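Local atomic coordinates of pullulanase (Bacillus acidopullulyticus, PDB entry 2WAN), a protein that hydrolyses the alpha-1,6-glucosidic linkages of pullulan, and probably those of branched starch fragments as other pullulanases do. Residues 144-149 with 284-289; 151-156 with 278-283; 446-451 with 802-807; 737-742 with 775-780. One frame throughout, in Å; residues are numbered along the deposited sequence.

Contact 1 of 4, residues 144-149 with 284-289; sequences VIDKTT and VTHNLD
Ile145 and Asp289 are a hydrogen-bonded pair at the end of two antiparallel strands. Ile145 N donates to Asp289 O at 3.1 Å, and Asp289 N returns a bond to Ile145 O at 3.0 Å. The next rung, Asp146 with Leu288, is a non-hydrogen-bonded pair. There Leu288 CD2 packs 3.9 Å from Asp146 CG. The strands, 142-146 and 288-292, are neighbours in a mixed beta sheet far from the catalytic barrel. Past Asp146 the first chain turns. CG of Asp146 is anti to its own N (chi1 177°), which lets OD1 accept from Thr148 N at 2.9 Å. This is an Asx turn. It brings Thr148 OG1 to Asn287 N, which donates to it over 2.8 Å and almost straight (174°). Thr148 CG2 lies over the centre of one face of the His286 ring, a CH-pi contact with 4.1 Å to the centroid. Lys147 N gives a short bond of 2.6 Å to Asn287 O. The Lys147 side chain bends at chi3 (-73°) and passes CE beside the Asn287 amide. Its NZ makes a long salt bridge of 3.7 Å with Asp289 OD1. Asn287 OD1 is bonded to Asn385 ND2.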
loop_
_atom_site.group_PDB
_atom_site.type_symbol
_atom_site.label_atom_id
_atom_site.label_comp_id
_atom_site.label_asym_id
_atom_site.label_seq_id
_atom_site.Cartn_x
_atom_site.Cartn_y
_atom_site.Cartn_z
ATOM N N VAL A 144 -22.197 -18.762 -28.203
ATOM C CA VAL A 144 -20.752 -18.527 -28.163
ATOM C C VAL A 144 -20.096 -19.278 -29.324
ATOM O O VAL A 144 -20.379 -20.462 -29.544
ATOM C CB VAL A 144 -20.128 -18.966 -26.799
ATOM C CG1 VAL A 144 -18.599 -18.967 -26.854
ATOM C CG2 VAL A 144 -20.604 -18.058 -25.667
ATOM N N ILE A 145 -19.242 -18.578 -30.068
ATOM C CA ILE A 145 -18.487 -19.184 -31.160
ATOM C C ILE A 145 -16.983 -18.898 -31.023
ATOM O O ILE A 145 -16.577 -17.788 -30.669
ATOM C CB ILE A 145 -18.960 -18.787 -32.426
ATOM C CG1 ILE A 145 -18.328 -19.629 -33.507
ATOM C CG2 ILE A 145 -18.677 -17.360 -32.670
ATOM C CD1 ILE A 145 -18.916 -19.445 -34.737
ATOM N N ASP A 146 -16.169 -19.916 -31.277
ATOM C CA ASP A 146 -14.736 -19.717 -31.467
ATOM C C ASP A 146 -14.494 -19.337 -32.928
ATOM O O ASP A 146 -14.494 -20.203 -33.808
ATOM C CB ASP A 146 -13.979 -20.995 -31.093
ATOM C CG ASP A 146 -12.474 -20.893 -31.327
ATOM O OD1 ASP A 146 -12.006 -19.956 -32.013
ATOM O OD2 ASP A 146 -11.757 -21.774 -30.820
ATOM N N LYS A 147 -14.292 -18.046 -33.182
ATOM C CA LYS A 147 -14.124 -17.528 -34.545
ATOM C C LYS A 147 -12.831 -17.968 -35.243
ATOM O O LYS A 147 -12.706 -17.834 -36.467
ATOM C CB LYS A 147 -14.247 -16.002 -34.573
ATOM C CG LYS A 147 -15.669 -15.484 -34.359
ATOM C CD LYS A 147 -15.913 -14.160 -35.079
ATOM C CE LYS A 147 -15.203 -12.993 -34.401
ATOM N NZ LYS A 147 -15.396 -11.701 -35.121
ATOM N N THR A 148 -11.879 -18.483 -34.468
ATOM C CA THR A 148 -10.623 -19.006 -35.014
ATOM C C THR A 148 -10.847 -20.329 -35.758
ATOM O O THR A 148 -10.350 -20.506 -36.872
ATOM C CB THR A 148 -9.543 -19.169 -33.908
ATOM O OG1 THR A 148 -9.370 -17.917 -33.232
ATOM C CG2 THR A 148 -8.201 -19.602 -34.498
ATOM N N THR A 149 -11.602 -21.236 -35.143
ATOM C CA THR A 149 -11.852 -22.567 -35.699
ATOM C C THR A 149 -13.252 -22.711 -36.312
ATOM O O THR A 149 -13.555 -23.722 -36.948
ATOM C CB THR A 149 -11.678 -23.671 -34.624
ATOM O OG1 THR A 149 -12.677 -23.516 -33.609
ATOM C CG2 THR A 149 -10.298 -23.606 -33.987
ATOM N N VAL A 284 -8.051 -20.094 -24.680
ATOM C CA VAL A 284 -7.832 -18.685 -24.306
ATOM C C VAL A 284 -6.970 -17.888 -25.295
ATOM O O VAL A 284 -6.887 -16.657 -25.192
ATOM C CB VAL A 284 -7.267 -18.525 -22.861
ATOM C CG1 VAL A 284 -8.266 -19.058 -21.833
ATOM C CG2 VAL A 284 -5.924 -19.218 -22.700
ATOM N N THR A 285 -6.344 -18.584 -26.254
ATOM C CA THR A 285 -5.575 -17.918 -27.319
ATOM C C THR A 285 -6.420 -17.601 -28.568
ATOM O O THR A 285 -5.954 -16.930 -29.497
ATOM C CB THR A 285 -4.308 -18.736 -27.749
ATOM O OG1 THR A 285 -4.701 -19.922 -28.465
ATOM C CG2 THR A 285 -3.431 -19.121 -26.544
ATOM N N HIS A 286 -7.667 -18.066 -28.580
ATOM C CA HIS A 286 -8.514 -17.966 -29.767
ATOM C C HIS A 286 -9.395 -16.720 -29.773
ATOM O O HIS A 286 -9.509 -16.010 -28.763
ATOM C CB HIS A 286 -9.370 -19.235 -29.907
ATOM C CG HIS A 286 -8.623 -20.426 -30.430
ATOM N ND1 HIS A 286 -7.252 -20.445 -30.592
ATOM C CD2 HIS A 286 -9.060 -21.652 -30.807
ATOM C CE1 HIS A 286 -6.880 -21.624 -31.057
ATOM N NE2 HIS A 286 -7.958 -22.376 -31.195
ATOM N N ASN A 287 -10.008 -16.451 -30.925
ATOM C CA ASN A 287 -10.946 -15.349 -31.066
ATOM C C ASN A 287 -12.344 -15.818 -30.680
ATOM O O ASN A 287 -13.030 -16.483 -31.463
ATOM C CB ASN A 287 -10.933 -14.822 -32.501
ATOM C CG ASN A 287 -11.746 -13.550 -32.671
ATOM O OD1 ASN A 287 -12.190 -12.930 -31.700
ATOM N ND2 ASN A 287 -11.937 -13.149 -33.921
ATOM N N LEU A 288 -12.761 -15.482 -29.461
ATOM C CA LEU A 288 -14.032 -15.973 -28.931
ATOM C C LEU A 288 -15.050 -14.843 -28.913
ATOM O O LEU A 288 -14.720 -13.705 -28.562
ATOM C CB LEU A 288 -13.845 -16.579 -27.530
ATOM C CG LEU A 288 -12.633 -17.493 -27.266
ATOM C CD1 LEU A 288 -12.449 -17.751 -25.780
ATOM C CD2 LEU A 288 -12.720 -18.821 -28.036
ATOM N N ASP A 289 -16.284 -15.158 -29.310
ATOM C CA ASP A 289 -17.358 -14.168 -29.397
ATOM C C ASP A 289 -18.621 -14.661 -28.708
ATOM O O ASP A 289 -18.899 -15.859 -28.693
ATOM C CB ASP A 289 -17.679 -13.836 -30.856
ATOM C CG ASP A 289 -16.993 -12.576 -31.339
ATOM O OD1 ASP A 289 -17.596 -11.854 -32.161
ATOM O OD2 ASP A 289 -15.856 -12.299 -30.903
#

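Contact 2 of 4, residues 151-156 with 278-283; sequences EKIPVT and LASAPD
Val155 and Leu278 form an antiparallel, non-hydrogen-bonded pair where strand 152-160 meets the last residue of strand 273-278. Both strands belong to the mixed beta sheet that also holds strand 142-146. After Leu278 the second chain leaves the sheet and runs on as a loop. One backbone bond marks the departure: Ala279 N donates to Pro154 O at 3.0 Å, with an N-H...O angle of 149°. On the buried face Val155 CG2 and Leu278 CD2 meet at 4.0 Å, and Val144 touches both side chains. Ile153 gives the loop its main apolar support. With CG1 anti to the carbonyl carbon (chi1 -58°), CG2 faces Leu278 and Ser280 and CG1 leads on to Pro282. CG2 lies 4.0 Å from Leu278 CB and 3.5 Å from Ser280 OG. CD1, at the end of an extended chain (chi2 168°), reaches the Pro282 ring, with 3.9 Å to its CG. The Ile153 and Pro282 side chains cross at about a right angle. The backbone of Ile153 is bonded to Val144, so the residue joins strand 142-146 to the departing loop. The rest of the contact is more exposed. Thr156 OG1 makes a weak bond with Thr277 O, while its methyl turns to the loop. Ala279 CB sits by both Pro154 and Thr156, 4.0 Å from Pro154 CD and 3.8 Å from Thr156 CG2.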
loop_
_atom_site.group_PDB
_atom_site.type_symbol
_atom_site.label_atom_id
_atom_site.label_comp_id
_atom_site.label_asym_id
_atom_site.label_seq_id
_atom_site.Cartn_x
_atom_site.Cartn_y
_atom_site.Cartn_z
ATOM N N GLU A 151 -15.847 -23.210 -34.619
ATOM C CA GLU A 151 -16.585 -24.085 -33.705
ATOM C C GLU A 151 -17.569 -23.328 -32.812
ATOM O O GLU A 151 -17.205 -22.349 -32.152
ATOM C CB GLU A 151 -15.612 -24.888 -32.835
ATOM C CG GLU A 151 -16.279 -25.808 -31.803
ATOM C CD GLU A 151 -15.302 -26.372 -30.776
ATOM O OE1 GLU A 151 -14.098 -26.041 -30.840
ATOM O OE2 GLU A 151 -15.737 -27.148 -29.894
ATOM N N LYS A 152 -18.815 -23.794 -32.802
ATOM C CA LYS A 152 -19.828 -23.293 -31.886
ATOM C C LYS A 152 -19.710 -24.014 -30.548
ATOM O O LYS A 152 -19.502 -25.228 -30.499
ATOM C CB LYS A 152 -21.229 -23.489 -32.472
ATOM C CG LYS A 152 -21.545 -22.595 -33.665
ATOM C CD LYS A 152 -22.929 -22.915 -34.224
ATOM C CE LYS A 152 -23.366 -21.909 -35.284
ATOM N NZ LYS A 152 -22.727 -22.154 -36.607
ATOM N N ILE A 153 -19.812 -23.254 -29.460
ATOM C CA ILE A 153 -19.814 -23.831 -28.118
ATOM C C ILE A 153 -21.180 -23.564 -27.495
ATOM O O ILE A 153 -21.578 -22.403 -27.350
ATOM C CB ILE A 153 -18.684 -23.253 -27.222
ATOM C CG1 ILE A 153 -17.314 -23.488 -27.879
ATOM C CG2 ILE A 153 -18.737 -23.884 -25.824
ATOM C CD1 ILE A 153 -16.152 -22.727 -27.237
ATOM N N PRO A 154 -21.916 -24.636 -27.148
ATOM C CA PRO A 154 -23.250 -24.432 -26.577
ATOM C C PRO A 154 -23.223 -23.759 -25.200
ATOM O O PRO A 154 -22.409 -24.121 -24.345
ATOM C CB PRO A 154 -23.806 -25.857 -26.467
ATOM C CG PRO A 154 -23.028 -26.648 -27.487
ATOM C CD PRO A 154 -21.650 -26.060 -27.426
ATOM N N VAL A 155 -24.097 -22.769 -25.023
ATOM C CA VAL A 155 -24.374 -22.178 -23.718
ATOM C C VAL A 155 -25.395 -23.071 -23.014
ATOM O O VAL A 155 -26.513 -23.258 -23.513
ATOM C CB VAL A 155 -24.917 -20.735 -23.853
ATOM C CG1 VAL A 155 -25.297 -20.164 -22.488
ATOM C CG2 VAL A 155 -23.898 -19.833 -24.557
ATOM N N THR A 156 -25.006 -23.628 -21.869
ATOM C CA THR A 156 -25.832 -24.604 -21.148
ATOM C C THR A 156 -26.717 -23.993 -20.053
ATOM O O THR A 156 -27.661 -24.638 -19.575
ATOM C CB THR A 156 -24.976 -25.731 -20.526
ATOM O OG1 THR A 156 -24.104 -25.190 -19.523
ATOM C CG2 THR A 156 -24.152 -26.439 -21.600
ATOM N N LEU A 278 -20.698 -22.703 -20.117
ATOM C CA LEU A 278 -20.410 -23.282 -21.432
ATOM C C LEU A 278 -20.264 -24.799 -21.356
ATOM O O LEU A 278 -19.894 -25.342 -20.309
ATOM C CB LEU A 278 -19.150 -22.646 -22.032
ATOM C CG LEU A 278 -19.119 -21.122 -22.182
ATOM C CD1 LEU A 278 -17.823 -20.705 -22.881
ATOM C CD2 LEU A 278 -20.336 -20.552 -22.925
ATOM N N ALA A 279 -20.569 -25.480 -22.464
ATOM C CA ALA A 279 -20.465 -26.946 -22.526
ATOM C C ALA A 279 -19.015 -27.425 -22.511
ATOM O O ALA A 279 -18.709 -28.466 -21.932
ATOM C CB ALA A 279 -21.201 -27.498 -23.756
ATOM N N SER A 280 -18.131 -26.645 -23.133
ATOM C CA SER A 280 -16.701 -26.954 -23.156
ATOM C C SER A 280 -15.874 -25.702 -22.862
ATOM O O SER A 280 -16.352 -24.574 -23.047
ATOM C CB SER A 280 -16.299 -27.539 -24.515
ATOM O OG SER A 280 -16.540 -26.603 -25.553
ATOM N N ALA A 281 -14.639 -25.921 -22.420
ATOM C CA ALA A 281 -13.691 -24.842 -22.107
ATOM C C ALA A 281 -13.008 -24.283 -23.361
ATOM O O ALA A 281 -12.274 -25.009 -24.039
ATOM C CB ALA A 281 -12.654 -25.344 -21.121
ATOM N N PRO A 282 -13.256 -22.998 -23.692
ATOM C CA PRO A 282 -12.632 -22.430 -24.893
ATOM C C PRO A 282 -11.114 -22.282 -24.763
ATOM O O PRO A 282 -10.584 -22.281 -23.650
ATOM C CB PRO A 282 -13.278 -21.046 -25.024
ATOM C CG PRO A 282 -14.451 -21.040 -24.105
ATOM C CD PRO A 282 -14.162 -22.042 -23.030
ATOM N N ASP A 283 -10.438 -22.184 -25.905
ATOM C CA ASP A 283 -8.999 -21.934 -25.974
ATOM C C ASP A 283 -8.759 -20.436 -25.760
ATOM O O ASP A 283 -9.215 -19.604 -26.554
ATOM C CB ASP A 283 -8.479 -22.399 -27.348
ATOM C CG ASP A 283 -6.961 -22.305 -27.486
ATOM O OD1 ASP A 283 -6.340 -21.364 -26.937
ATOM O OD2 ASP A 283 -6.388 -23.185 -28.176
#

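Contact 3 of 4, residues 446-451 with 802-807; sequences DANSGM and FDWSRK
The Asn448 amide uses both its ends on the segment 802-807. CG sits between its own N and carbonyl carbon (chi1 70°), which turns the group toward 803-804. OD1 accepts from Trp804 N at 3.1 Å, with the donor tilted 32° from the carbonyl plane. ND2 donates to Asp803 OD1 at 2.9 Å, and that oxygen lies close to the amide plane. Ser805 OG donates to the same Asp803 oxygen at 2.7 Å from the opposite face of the carboxylate. Ser805 N adds a weak capping bond to Asp803 OD1, ahead of the helix. Trp804 packs its ring on the loop: CD1 is 3.5 Å from Ser449 CB, and Met451 CE is 4.1 Å from CZ2. Trp804 NE1 is hydrogen-bonded to Phe443 O. The loop 446-451 follows the first strand and helix 440-444 of the (beta/alpha)8 barrel, and 802-807 comes after the eighth strand. Asn448 is part of a type I turn from Asp446 to Ser449, and Asp446 OD1 accepts from Asn448 N at 3.0 Å, an Asx turn. Asp446 OD2 lies 3.9 Å from Asp803 OD1. A water accepts from Asp446 N and donates to Phe802 O. Ser449 OG, bonded to Ser444 O, accepts from Met451 N in an ST turn.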
loop_
_atom_site.group_PDB
_atom_site.type_symbol
_atom_site.label_atom_id
_atom_site.label_comp_id
_atom_site.label_asym_id
_atom_site.label_seq_id
_atom_site.Cartn_x
_atom_site.Cartn_y
_atom_site.Cartn_z
ATOM N N ASP A 446 20.204 21.942 -4.402
ATOM C CA ASP A 446 20.420 23.385 -4.121
ATOM C C ASP A 446 21.884 23.749 -4.352
ATOM O O ASP A 446 22.779 23.010 -3.965
ATOM C CB ASP A 446 20.006 23.708 -2.682
ATOM C CG ASP A 446 19.769 25.211 -2.440
ATOM O OD1 ASP A 446 20.603 26.059 -2.832
ATOM O OD2 ASP A 446 18.735 25.534 -1.799
ATOM N N ALA A 447 22.129 24.895 -4.988
ATOM C CA ALA A 447 23.492 25.396 -5.156
ATOM C C ALA A 447 24.263 25.496 -3.839
ATOM O O ALA A 447 25.507 25.476 -3.836
ATOM C CB ALA A 447 23.467 26.765 -5.827
ATOM N N ASN A 448 23.532 25.612 -2.726
ATOM C CA ASN A 448 24.159 25.737 -1.411
ATOM C C ASN A 448 24.424 24.396 -0.683
ATOM O O ASN A 448 24.839 24.398 0.466
ATOM C CB ASN A 448 23.367 26.724 -0.514
ATOM C CG ASN A 448 22.000 26.193 -0.056
ATOM O OD1 ASN A 448 21.744 24.987 -0.016
ATOM N ND2 ASN A 448 21.130 27.124 0.364
ATOM N N SER A 449 24.200 23.274 -1.367
ATOM C CA SER A 449 24.181 21.956 -0.691
ATOM C C SER A 449 25.573 21.427 -0.354
ATOM O O SER A 449 25.704 20.541 0.490
ATOM C CB SER A 449 23.421 20.908 -1.528
ATOM O OG SER A 449 24.270 20.402 -2.553
ATOM N N GLY A 450 26.603 21.962 -1.017
ATOM C CA GLY A 450 27.983 21.493 -0.819
ATOM C C GLY A 450 28.355 20.170 -1.472
ATOM O O GLY A 450 29.519 19.742 -1.396
ATOM N N MET A 451 27.370 19.532 -2.094
ATOM C CA MET A 451 27.564 18.275 -2.819
ATOM C C MET A 451 27.764 18.568 -4.302
ATOM O O MET A 451 27.081 19.437 -4.874
ATOM C CB MET A 451 26.362 17.354 -2.579
ATOM C CG MET A 451 26.419 16.667 -1.207
ATOM S SD MET A 451 24.868 15.953 -0.652
ATOM C CE MET A 451 23.982 17.430 -0.130
ATOM N N PHE A 802 16.123 20.692 -0.478
ATOM C CA PHE A 802 16.767 20.970 0.805
ATOM C C PHE A 802 17.572 22.267 0.631
ATOM O O PHE A 802 18.592 22.296 -0.072
ATOM C CB PHE A 802 17.679 19.808 1.227
ATOM C CG PHE A 802 16.950 18.634 1.841
ATOM C CD1 PHE A 802 15.699 18.221 1.370
ATOM C CD2 PHE A 802 17.549 17.925 2.877
ATOM C CE1 PHE A 802 15.036 17.114 1.955
ATOM C CE2 PHE A 802 16.907 16.820 3.452
ATOM C CZ PHE A 802 15.659 16.417 2.995
ATOM N N ASP A 803 17.078 23.353 1.241
ATOM C CA ASP A 803 17.770 24.621 1.258
ATOM C C ASP A 803 18.619 24.561 2.522
ATOM O O ASP A 803 18.105 24.733 3.643
ATOM C CB ASP A 803 16.747 25.776 1.302
ATOM C CG ASP A 803 17.388 27.122 1.630
ATOM O OD1 ASP A 803 18.621 27.196 1.754
ATOM O OD2 ASP A 803 16.648 28.119 1.764
ATOM N N TRP A 804 19.911 24.266 2.348
ATOM C CA TRP A 804 20.777 23.973 3.487
ATOM C C TRP A 804 21.136 25.202 4.323
ATOM O O TRP A 804 21.606 25.057 5.440
ATOM C CB TRP A 804 22.035 23.217 3.028
ATOM C CG TRP A 804 21.721 21.818 2.520
ATOM C CD1 TRP A 804 21.381 21.458 1.240
ATOM C CD2 TRP A 804 21.681 20.605 3.297
ATOM N NE1 TRP A 804 21.178 20.095 1.169
ATOM C CE2 TRP A 804 21.353 19.549 2.411
ATOM C CE3 TRP A 804 21.895 20.311 4.656
ATOM C CZ2 TRP A 804 21.229 18.211 2.835
ATOM C CZ3 TRP A 804 21.776 18.969 5.084
ATOM C CH2 TRP A 804 21.454 17.940 4.169
ATOM N N SER A 805 20.887 26.406 3.792
ATOM C CA SER A 805 20.986 27.618 4.602
ATOM C C SER A 805 20.042 27.581 5.808
ATOM O O SER A 805 20.300 28.245 6.813
ATOM C CB SER A 805 20.715 28.901 3.770
ATOM O OG SER A 805 19.340 29.101 3.515
ATOM N N ARG A 806 18.951 26.828 5.710
ATOM C CA ARG A 806 18.005 26.760 6.833
ATOM C C ARG A 806 18.550 25.933 7.993
ATOM O O ARG A 806 18.158 26.122 9.148
ATOM C CB ARG A 806 16.643 26.257 6.373
ATOM C CG ARG A 806 15.971 27.288 5.461
ATOM C CD ARG A 806 14.612 26.879 5.012
ATOM N NE ARG A 806 13.549 27.030 6.019
ATOM C CZ ARG A 806 12.893 28.157 6.304
ATOM N NH1 ARG A 806 13.181 29.318 5.702
ATOM N NH2 ARG A 806 11.917 28.123 7.190
ATOM N N LYS A 807 19.464 25.012 7.700
ATOM C CA LYS A 807 20.170 24.364 8.807
ATOM C C LYS A 807 21.082 25.337 9.569
ATOM O O LYS A 807 21.199 25.234 10.793
ATOM C CB LYS A 807 20.948 23.120 8.344
ATOM C CG LYS A 807 21.804 22.465 9.470
ATOM C CD LYS A 807 22.449 21.142 8.999
ATOM C CE LYS A 807 23.287 20.568 10.136
ATOM N NZ LYS A 807 23.917 19.276 9.690
HETATM O O HOH W 1 19.577 20.518 -1.856
#

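Contact 4 of 4, residues 737-742 with 775-780; sequences NMTLWD and FMQGGE
Glu780, Thr739 and Gln777 supply most of the buried surface. Glu780 OE2 accepts from Leu740 N at 2.8 Å, with a nearly straight N-H...O angle of 164°. The donor comes to the syn side, slightly out of the carboxylate plane. A bend at chi2 (-61°) folds the Glu780 side chain back to this amide. Thr733 OG1 also bonds OE2. OE1 lies 3.5 Å from Thr739 CB and 2.6 Å from a water, which accepts from Trp741 N. Thr739 is the N-cap of helix 740-747. Its OG1 takes a weak bond of 3.3 Å from Asp742 N and is also bonded to Arg784 O. Gln777 is the last residue of strand 773-777, the eighth of the catalytic barrel, and its side chain is extended. Its NE2 lies 4.0 Å from Thr739 CG2, and its OE1 is bonded to Arg784 NH1. A type II turn runs from Gln777 to Glu780, closed by Glu780 N to Gln777 O at 3.1 Å. Gly779 holds the positive phi of that turn. A glycerol, probably from crystallisation, is bonded to Met738 N. The carboxylate of Glu780 therefore faces the N-terminal turn of the helix, whose N-H groups and dipole would probably favour a negative charge.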
loop_
_atom_site.group_PDB
_atom_site.type_symbol
_atom_site.label_atom_id
_atom_site.label_comp_id
_atom_site.label_asym_id
_atom_site.label_seq_id
_atom_site.Cartn_x
_atom_site.Cartn_y
_atom_site.Cartn_z
ATOM N N ASN A 737 0.933 16.741 1.388
ATOM C CA ASN A 737 0.419 17.845 2.203
ATOM C C ASN A 737 1.540 18.846 2.568
ATOM O O ASN A 737 2.486 19.023 1.796
ATOM C CB ASN A 737 -0.317 17.290 3.432
ATOM C CG ASN A 737 -1.356 16.238 3.054
ATOM O OD1 ASN A 737 -2.328 16.539 2.352
ATOM N ND2 ASN A 737 -1.141 15.002 3.489
ATOM N N MET A 738 1.447 19.494 3.735
ATOM C CA MET A 738 2.354 20.593 4.048
ATOM C C MET A 738 3.521 20.197 4.960
ATOM O O MET A 738 3.407 19.282 5.772
ATOM C CB MET A 738 1.553 21.747 4.656
ATOM C CG MET A 738 0.324 22.094 3.824
ATOM S SD MET A 738 -0.674 23.366 4.625
ATOM C CE MET A 738 0.447 24.771 4.558
ATOM N N THR A 739 4.645 20.906 4.835
ATOM C CA THR A 739 5.706 20.723 5.823
ATOM C C THR A 739 5.155 21.269 7.149
ATOM O O THR A 739 4.214 22.085 7.151
ATOM C CB THR A 739 7.001 21.465 5.471
ATOM O OG1 THR A 739 6.821 22.883 5.630
ATOM C CG2 THR A 739 7.454 21.145 4.037
ATOM N N LEU A 740 5.704 20.818 8.272
ATOM C CA LEU A 740 5.167 21.257 9.552
ATOM C C LEU A 740 5.320 22.757 9.736
ATOM O O LEU A 740 4.418 23.395 10.276
ATOM C CB LEU A 740 5.772 20.477 10.736
ATOM C CG LEU A 740 5.011 20.655 12.064
ATOM C CD1 LEU A 740 3.511 20.375 11.890
ATOM C CD2 LEU A 740 5.599 19.782 13.199
ATOM N N TRP A 741 6.425 23.325 9.258
ATOM C CA TRP A 741 6.664 24.768 9.411
ATOM C C TRP A 741 5.551 25.545 8.698
ATOM O O TRP A 741 4.981 26.497 9.255
ATOM C CB TRP A 741 8.074 25.178 8.904
ATOM C CG TRP A 741 8.446 26.599 9.300
ATOM C CD1 TRP A 741 8.741 27.637 8.467
ATOM C CD2 TRP A 741 8.520 27.120 10.643
ATOM N NE1 TRP A 741 9.019 28.784 9.209
ATOM C CE2 TRP A 741 8.899 28.482 10.545
ATOM C CE3 TRP A 741 8.324 26.556 11.922
ATOM C CZ2 TRP A 741 9.063 29.306 11.679
ATOM C CZ3 TRP A 741 8.490 27.367 13.046
ATOM C CH2 TRP A 741 8.856 28.739 12.913
ATOM N N ASP A 742 5.231 25.104 7.484
ATOM C CA ASP A 742 4.177 25.730 6.673
ATOM C C ASP A 742 2.799 25.501 7.295
ATOM O O ASP A 742 1.962 26.413 7.316
ATOM C CB ASP A 742 4.208 25.170 5.254
ATOM C CG ASP A 742 5.406 25.659 4.451
ATOM O OD1 ASP A 742 6.233 26.430 4.975
ATOM O OD2 ASP A 742 5.510 25.274 3.280
ATOM N N PHE A 775 8.851 8.229 12.412
ATOM C CA PHE A 775 9.131 8.593 11.019
ATOM C C PHE A 775 9.088 10.103 10.963
ATOM O O PHE A 775 8.232 10.729 11.633
ATOM C CB PHE A 775 8.002 8.018 10.129
ATOM C CG PHE A 775 7.972 8.562 8.712
ATOM C CD1 PHE A 775 8.492 7.818 7.649
ATOM C CD2 PHE A 775 7.386 9.797 8.436
ATOM C CE1 PHE A 775 8.423 8.300 6.333
ATOM C CE2 PHE A 775 7.330 10.291 7.138
ATOM C CZ PHE A 775 7.867 9.545 6.083
ATOM N N MET A 776 9.984 10.691 10.172
ATOM C CA MET A 776 9.944 12.149 9.945
ATOM C C MET A 776 10.187 12.464 8.476
ATOM O O MET A 776 10.951 11.755 7.786
ATOM C CB MET A 776 10.976 12.871 10.825
ATOM C CG MET A 776 12.440 12.492 10.531
ATOM S SD MET A 776 13.671 13.345 11.525
ATOM C CE MET A 776 13.586 15.002 10.830
ATOM N N GLN A 777 9.537 13.527 8.000
ATOM C CA GLN A 777 9.843 14.053 6.675
ATOM C C GLN A 777 11.221 14.714 6.730
ATOM O O GLN A 777 11.464 15.596 7.545
ATOM C CB GLN A 777 8.813 15.104 6.244
ATOM C CG GLN A 777 9.063 15.566 4.787
ATOM C CD GLN A 777 8.129 16.647 4.266
ATOM O OE1 GLN A 777 8.151 16.931 3.068
ATOM N NE2 GLN A 777 7.328 17.274 5.145
ATOM N N GLY A 778 12.132 14.275 5.867
ATOM C CA GLY A 778 13.472 14.866 5.838
ATOM C C GLY A 778 13.404 16.379 5.666
ATOM O O GLY A 778 12.647 16.893 4.859
ATOM N N GLY A 779 14.178 17.091 6.466
ATOM C CA GLY A 779 14.223 18.544 6.365
ATOM C C GLY A 779 13.390 19.226 7.418
ATOM O O GLY A 779 13.532 20.419 7.623
ATOM N N GLU A 780 12.533 18.488 8.119
ATOM C CA GLU A 780 11.751 19.136 9.192
ATOM C C GLU A 780 12.662 19.683 10.304
ATOM O O GLU A 780 12.308 20.667 10.973
ATOM C CB GLU A 780 10.689 18.187 9.776
ATOM C CG GLU A 780 9.603 17.698 8.804
ATOM C CD GLU A 780 8.748 18.804 8.192
ATOM O OE1 GLU A 780 9.262 19.668 7.441
ATOM O OE2 GLU A 780 7.534 18.759 8.438
HETATM O O HOH W 2 9.036 22.187 8.101
#

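Contacts 1 and 2 touch each other, and both lie in the beta sheet that holds strands 142-146 and 152-160. Both are partly buried and reach the surface. Contact 1 relies on backbone bonds and polar side chains, contact 2 mostly on apolar packing. Contacts 3 and 4 are buried in the catalytic domain, contact 4 at the end of its eighth barrel strand and contact 3 in loops beside it. They also touch: Phe802 CZ packs on Gly778, and Arg806 on Trp741. In each, polar side chains meet amides near the start of a helix, through Asn448 and Asp803 in contact 3 and Glu780 in contact 4. The centres of contacts 1 and 3 are about 63 Å apart.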